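Local structure of probable zinc protease PqqL (Escherichia coli, 6OFT) at residues 258-263 with 431-436; 306-311 with 320-325. The protein probably acts as a periplasmic zinc metalloendopeptidase of the M16 family, this chain being the first half of the protein. All blocks are in the same frame, centred on the assembly; numbering follows the deposited sequence.

Contact 1 (258-263 with 431-436); sequences ALYYRL and FWEQMV. With GOL (glycerol), chain C.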
loop_
_atom_site.group_PDB
_atom_site.type_symbol
_atom_site.label_atom_id
_atom_site.label_comp_id
_atom_site.label_asym_id
_atom_site.label_seq_id
_atom_site.Cartn_x
_atom_site.Cartn_y
_atom_site.Cartn_z
ATOM N N ALA A 258 -19.704 3.843 7.428
ATOM C CA ALA A 258 -18.763 2.741 7.462
ATOM C C ALA A 258 -18.407 2.349 8.899
ATOM O O ALA A 258 -18.371 3.205 9.790
ATOM C CB ALA A 258 -17.499 3.113 6.685
ATOM N N LEU A 259 -18.170 1.071 9.104
ATOM C CA LEU A 259 -17.641 0.550 10.387
ATOM C C LEU A 259 -16.211 0.061 10.118
ATOM O O LEU A 259 -16.055 -0.722 9.203
ATOM C CB LEU A 259 -18.505 -0.589 10.911
ATOM C CG LEU A 259 -17.953 -1.320 12.130
ATOM C CD1 LEU A 259 -17.720 -0.374 13.283
ATOM C CD2 LEU A 259 -18.872 -2.439 12.569
ATOM N N TYR A 260 -15.234 0.575 10.838
ATOM C CA TYR A 260 -13.827 0.217 10.700
ATOM C C TYR A 260 -13.367 -0.564 11.917
ATOM O O TYR A 260 -13.633 -0.151 13.045
ATOM C CB TYR A 260 -12.963 1.485 10.624
ATOM C CG TYR A 260 -12.983 2.230 9.304
ATOM C CD1 TYR A 260 -14.051 3.057 8.965
ATOM C CD2 TYR A 260 -11.886 2.196 8.445
ATOM C CE1 TYR A 260 -14.055 3.784 7.775
ATOM C CE2 TYR A 260 -11.884 2.911 7.245
ATOM C CZ TYR A 260 -12.986 3.678 6.899
ATOM O OH TYR A 260 -12.995 4.378 5.715
ATOM N N TYR A 261 -12.692 -1.654 11.676
ATOM C CA TYR A 261 -12.054 -2.469 12.730
ATOM C C TYR A 261 -10.537 -2.354 12.520
ATOM O O TYR A 261 -10.145 -2.236 11.387
ATOM C CB TYR A 261 -12.500 -3.928 12.661
ATOM C CG TYR A 261 -13.904 -4.219 13.118
ATOM C CD1 TYR A 261 -14.223 -4.285 14.457
ATOM C CD2 TYR A 261 -14.914 -4.451 12.211
ATOM C CE1 TYR A 261 -15.501 -4.559 14.894
ATOM C CE2 TYR A 261 -16.199 -4.733 12.628
ATOM C CZ TYR A 261 -16.497 -4.778 13.974
ATOM O OH TYR A 261 -17.748 -5.051 14.415
ATOM N N ARG A 262 -9.733 -2.349 13.554
ATOM C CA ARG A 262 -8.278 -2.289 13.424
ATOM C C ARG A 262 -7.737 -3.568 14.041
ATOM O O ARG A 262 -8.179 -3.970 15.112
ATOM C CB ARG A 262 -7.666 -1.046 14.096
ATOM C CG ARG A 262 -8.217 0.308 13.611
ATOM C CD ARG A 262 -7.332 1.480 14.037
ATOM N NE ARG A 262 -6.849 1.339 15.415
ATOM C CZ ARG A 262 -5.637 1.688 15.832
ATOM N NH1 ARG A 262 -4.771 2.246 14.989
ATOM N NH2 ARG A 262 -5.281 1.492 17.093
ATOM N N LEU A 263 -6.811 -4.227 13.354
ATOM C CA LEU A 263 -6.291 -5.518 13.837
ATOM C C LEU A 263 -4.878 -5.801 13.316
ATOM O O LEU A 263 -4.518 -5.256 12.269
ATOM C CB LEU A 263 -7.258 -6.664 13.415
ATOM C CG LEU A 263 -7.471 -6.913 11.905
ATOM C CD1 LEU A 263 -7.804 -8.357 11.641
ATOM C CD2 LEU A 263 -8.580 -6.025 11.332
ATOM N N PHE A 431 -14.329 1.963 14.993
ATOM C CA PHE A 431 -14.920 3.285 14.875
ATOM C C PHE A 431 -15.976 3.348 13.772
ATOM O O PHE A 431 -15.802 2.749 12.705
ATOM C CB PHE A 431 -13.867 4.411 14.742
ATOM C CG PHE A 431 -13.061 4.468 13.466
ATOM C CD1 PHE A 431 -11.809 3.852 13.384
ATOM C CD2 PHE A 431 -13.508 5.205 12.372
ATOM C CE1 PHE A 431 -11.038 3.954 12.222
ATOM C CE2 PHE A 431 -12.746 5.286 11.199
ATOM C CZ PHE A 431 -11.507 4.679 11.140
ATOM N N TRP A 432 -17.050 4.054 14.066
ATOM C CA TRP A 432 -18.151 4.345 13.120
ATOM C C TRP A 432 -17.823 5.636 12.387
ATOM O O TRP A 432 -17.356 6.546 13.019
ATOM C CB TRP A 432 -19.491 4.481 13.837
ATOM C CG TRP A 432 -20.070 3.167 14.230
ATOM C CD1 TRP A 432 -19.976 2.578 15.441
ATOM C CD2 TRP A 432 -20.800 2.264 13.394
ATOM N NE1 TRP A 432 -20.606 1.378 15.417
ATOM C CE2 TRP A 432 -21.116 1.148 14.179
ATOM C CE3 TRP A 432 -21.224 2.291 12.069
ATOM C CZ2 TRP A 432 -21.833 0.067 13.684
ATOM C CZ3 TRP A 432 -21.932 1.226 11.583
ATOM C CH2 TRP A 432 -22.223 0.122 12.374
ATOM N N GLU A 433 -18.080 5.690 11.111
ATOM C CA GLU A 433 -17.811 6.896 10.356
ATOM C C GLU A 433 -18.888 7.201 9.325
ATOM O O GLU A 433 -19.282 6.329 8.561
ATOM C CB GLU A 433 -16.440 6.781 9.679
ATOM C CG GLU A 433 -15.986 8.033 8.954
ATOM C CD GLU A 433 -14.893 7.700 7.967
ATOM O OE1 GLU A 433 -13.712 7.705 8.376
ATOM O OE2 GLU A 433 -15.218 7.392 6.799
ATOM N N GLN A 434 -19.322 8.458 9.286
ATOM C CA GLN A 434 -20.270 8.942 8.296
ATOM C C GLN A 434 -19.629 10.043 7.487
ATOM O O GLN A 434 -18.864 10.834 8.025
ATOM C CB GLN A 434 -21.574 9.429 8.933
ATOM C CG GLN A 434 -22.532 8.276 9.234
ATOM C CD GLN A 434 -23.641 8.672 10.162
ATOM O OE1 GLN A 434 -24.819 8.647 9.808
ATOM N NE2 GLN A 434 -23.291 9.031 11.378
ATOM N N MET A 435 -19.952 10.097 6.197
ATOM C CA MET A 435 -19.438 11.114 5.286
ATOM C C MET A 435 -20.613 11.880 4.730
ATOM O O MET A 435 -21.581 11.267 4.284
ATOM C CB MET A 435 -18.592 10.470 4.184
ATOM C CG MET A 435 -17.229 10.046 4.681
ATOM S SD MET A 435 -16.232 9.163 3.464
ATOM C CE MET A 435 -15.871 10.515 2.267
ATOM N N VAL A 436 -20.585 13.216 4.888
ATOM C CA VAL A 436 -21.650 14.134 4.456
ATOM C C VAL A 436 -21.070 15.274 3.600
ATOM O O VAL A 436 -19.940 15.707 3.845
ATOM C CB VAL A 436 -22.565 14.633 5.608
ATOM C CG1 VAL A 436 -23.352 13.479 6.211
ATOM C CG2 VAL A 436 -21.785 15.381 6.692
HETATM C C1 GOL C . -19.771 -1.576 16.837
HETATM O O1 GOL C . -20.934 -0.995 17.286
HETATM C C2 GOL C . -19.488 -2.808 17.660
HETATM O O2 GOL C . -20.548 -3.722 17.407
HETATM C C3 GOL C . -18.102 -3.294 17.288
HETATM O O3 GOL C . -18.160 -4.541 16.705
#

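Contact 2 (306-311 with 320-325); sequences GTARSV and LFFRVN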
loop_
_atom_site.group_PDB
_atom_site.type_symbol
_atom_site.label_atom_id
_atom_site.label_comp_id
_atom_site.label_asym_id
_atom_site.label_seq_id
_atom_site.Cartn_x
_atom_site.Cartn_y
_atom_site.Cartn_z
ATOM N N GLY A 306 -21.811 0.019 -2.038
ATOM C CA GLY A 306 -21.013 -0.219 -0.846
ATOM C C GLY A 306 -19.930 -1.249 -1.059
ATOM O O GLY A 306 -19.921 -1.936 -2.086
ATOM N N THR A 307 -18.997 -1.345 -0.086
ATOM C CA THR A 307 -17.858 -2.270 -0.139
ATOM C C THR A 307 -17.307 -2.642 1.243
ATOM O O THR A 307 -17.570 -1.970 2.236
ATOM C CB THR A 307 -16.741 -1.707 -1.066
ATOM O OG1 THR A 307 -15.812 -2.745 -1.376
ATOM C CG2 THR A 307 -15.993 -0.513 -0.455
ATOM N N ALA A 308 -16.533 -3.708 1.281
ATOM C CA ALA A 308 -15.767 -4.170 2.423
ATOM C C ALA A 308 -14.343 -4.227 1.880
ATOM O O ALA A 308 -14.134 -4.596 0.714
ATOM C CB ALA A 308 -16.222 -5.544 2.873
ATOM N N ARG A 309 -13.379 -3.799 2.686
ATOM C CA ARG A 309 -11.987 -3.761 2.265
ATOM C C ARG A 309 -11.055 -3.821 3.447
ATOM O O ARG A 309 -11.413 -3.413 4.556
ATOM C CB ARG A 309 -11.710 -2.456 1.503
ATOM C CG ARG A 309 -11.044 -2.657 0.151
ATOM C CD ARG A 309 -10.420 -1.373 -0.376
ATOM N NE ARG A 309 -11.422 -0.353 -0.700
ATOM C CZ ARG A 309 -11.231 0.956 -0.555
ATOM N NH1 ARG A 309 -10.078 1.419 -0.087
ATOM N NH2 ARG A 309 -12.196 1.811 -0.866
ATOM N N SER A 310 -9.840 -4.307 3.188
ATOM C CA SER A 310 -8.751 -4.320 4.141
ATOM C C SER A 310 -7.717 -3.317 3.632
ATOM O O SER A 310 -7.497 -3.213 2.426
ATOM C CB SER A 310 -8.145 -5.714 4.284
ATOM O OG SER A 310 -7.596 -6.190 3.067
ATOM N N VAL A 311 -7.127 -2.546 4.540
ATOM C CA VAL A 311 -6.089 -1.564 4.209
ATOM C C VAL A 311 -4.948 -1.657 5.229
ATOM O O VAL A 311 -5.213 -1.852 6.415
ATOM C CB VAL A 311 -6.661 -0.113 4.030
ATOM C CG1 VAL A 311 -7.287 0.435 5.315
ATOM C CG2 VAL A 311 -5.612 0.855 3.474
ATOM N N LEU A 320 -9.951 -3.322 8.657
ATOM C CA LEU A 320 -10.996 -3.952 7.871
ATOM C C LEU A 320 -12.233 -3.084 8.055
ATOM O O LEU A 320 -12.694 -2.906 9.185
ATOM C CB LEU A 320 -11.262 -5.377 8.369
ATOM C CG LEU A 320 -10.770 -6.536 7.519
ATOM C CD1 LEU A 320 -9.271 -6.680 7.610
ATOM C CD2 LEU A 320 -11.385 -7.824 7.999
ATOM N N PHE A 321 -12.739 -2.493 6.963
ATOM C CA PHE A 321 -13.947 -1.675 7.046
ATOM C C PHE A 321 -15.110 -2.201 6.203
ATOM O O PHE A 321 -14.899 -2.850 5.177
ATOM C CB PHE A 321 -13.673 -0.200 6.737
ATOM C CG PHE A 321 -13.217 0.141 5.340
ATOM C CD1 PHE A 321 -14.138 0.468 4.352
ATOM C CD2 PHE A 321 -11.862 0.198 5.027
ATOM C CE1 PHE A 321 -13.717 0.792 3.060
ATOM C CE2 PHE A 321 -11.441 0.548 3.742
ATOM C CZ PHE A 321 -12.371 0.863 2.774
ATOM N N PHE A 322 -16.337 -1.868 6.618
ATOM C CA PHE A 322 -17.571 -2.253 5.928
ATOM C C PHE A 322 -18.339 -0.976 5.666
ATOM O O PHE A 322 -18.739 -0.293 6.604
ATOM C CB PHE A 322 -18.379 -3.260 6.762
ATOM C CG PHE A 322 -17.591 -4.501 7.119
ATOM C CD1 PHE A 322 -16.881 -4.575 8.315
ATOM C CD2 PHE A 322 -17.549 -5.589 6.258
ATOM C CE1 PHE A 322 -16.126 -5.707 8.632
ATOM C CE2 PHE A 322 -16.798 -6.729 6.576
ATOM C CZ PHE A 322 -16.093 -6.782 7.762
ATOM N N ARG A 323 -18.489 -0.623 4.386
ATOM C CA ARG A 323 -19.126 0.616 3.962
ATOM C C ARG A 323 -20.372 0.421 3.113
ATOM O O ARG A 323 -20.418 -0.479 2.279
ATOM C CB ARG A 323 -18.091 1.487 3.225
ATOM C CG ARG A 323 -18.623 2.845 2.736
ATOM C CD ARG A 323 -17.569 3.637 1.991
ATOM N NE ARG A 323 -16.428 3.993 2.839
ATOM C CZ ARG A 323 -16.431 4.987 3.722
ATOM N NH1 ARG A 323 -17.520 5.729 3.892
ATOM N NH2 ARG A 323 -15.348 5.247 4.443
ATOM N N VAL A 324 -21.381 1.291 3.330
ATOM C CA VAL A 324 -22.601 1.365 2.538
ATOM C C VAL A 324 -22.735 2.826 2.079
ATOM O O VAL A 324 -22.754 3.735 2.915
ATOM C CB VAL A 324 -23.883 0.829 3.246
ATOM C CG1 VAL A 324 -25.140 1.237 2.484
ATOM C CG2 VAL A 324 -23.844 -0.691 3.413
ATOM N N ASN A 325 -22.804 3.043 0.753
ATOM C CA ASN A 325 -22.961 4.365 0.155
ATOM C C ASN A 325 -24.434 4.739 0.091
ATOM O O ASN A 325 -25.270 3.941 -0.346
ATOM C CB ASN A 325 -22.295 4.432 -1.214
ATOM C CG ASN A 325 -20.835 4.018 -1.193
ATOM O OD1 ASN A 325 -20.403 3.161 -1.970
ATOM N ND2 ASN A 325 -20.047 4.594 -0.286
#

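Contact 1 (258-263 with 431-436)
The rings of Y260 and F431 lie almost parallel, their planes 7° apart, but are displaced so far that only their margins face each other: the centroids are 4.5 Å apart, and CZ of F431 sits 3.4 Å from CG of Y260. One face of F431 receives the Y260 methylene, CB 3.6 Å from the ring centroid, in a CH-pi contact; OE1 of E433 lies at the F431 edge, in the ring plane. F431 reaches back over its partner because its CG stands between the backbone N and the carbonyl carbon (chi1 69°). On the other face of the sheet, CD1 of L259 rests over the five-membered ring of W432, 3.9 Å from its centroid. A glycerol, probably from the crystallisation liquor, meets the indole edge in its plane, where NE1 of W432 donates to O1 at 3.0 Å.

Two antiparallel hydrogen-bonded pairs, A258 with E433 and Y260 with F431, flank the non-hydrogen-bonded pair L259 with W432. The straightest of their four bonds runs from Y260 N to F431 O (2.9 Å, 172° at the hydrogen). The buried E433 carboxylate is held by salt bridges to R156 and R323.

Strand 256-264 belongs to the M16 inactive domain. Strand 430-436 lies between it and 242-248, which W432 reaches through a backbone bond with R243. Helix 148-160 packs on Y260 and M435, while helix 448-459 covers W432 and Q434 on the opposite face.

Contact 2 (306-311 with 320-325)
Strands 306-311 and 320-325 run antiparallel, hydrogen-bonded pairs T307-R323 and R309-F321 alternating with non-hydrogen-bonded pairs G306-V324, A308-F322 and S310-L320; R323 N to T307 O is short and straight (2.7 Å), whereas T307 N meets R323 O at only 138° at the hydrogen, a poorer alignment beside G306.

R309 and F321 carry the main side-chain contact, and the two side chains extend alongside one another. The phenyl edge stands over the guanidinium face: CZ of F321 is 3.5 Å from CZ of R309, and the two planes are 79° apart, so the arrangement is T-shaped and not a flat stack. Nearer the backbone, CB of R309 makes an off-centre CH-pi contact with the phenyl ring, 4.0 Å from its centroid. The F321 ring swings toward strand 306-311 because CG sits flanked by both backbone substituents (chi1 65°). On the other face, A308 CB touches F322 CD2 at 3.6 Å, and S310 CB approaches L320 CD1 equally closely.

These strands form a beta hairpin within the part assigned by sequence to the M16 inactive domain, at one edge of its five-stranded sheet, 303-314 being outermost within the chain. Helix 271-296 packs against A308 and L320, and helix 331-348 against F322 and V324; strand 256-264 borders 317-326 on its inner side.

How the contacts relate
Both contacts belong to one mixed five-stranded sheet, ordered 242-248, 430-436, 256-264, 317-326, 303-314, and their centres are about 9 Å apart. This sheet belongs to the second, inactive M16 domain and is distinct from the six-stranded sheet of the predicted zinc-binding part. Strands 256-264 and 317-326 are neighbours, so contact 1 passes directly into contact 2: Y261 N lies 2.8 Å from L320 O, a probable hydrogen bond. Y260 also stacks on F321, extending the aromatic row across three strands. Along the chain, the hairpin of contact 2 is nested inside the long, mainly helical excursion closed by contact 1. The late strand 430-436 therefore completes a sheet whose other strands come much earlier in the chain; both contacts lie away from the predicted zinc site.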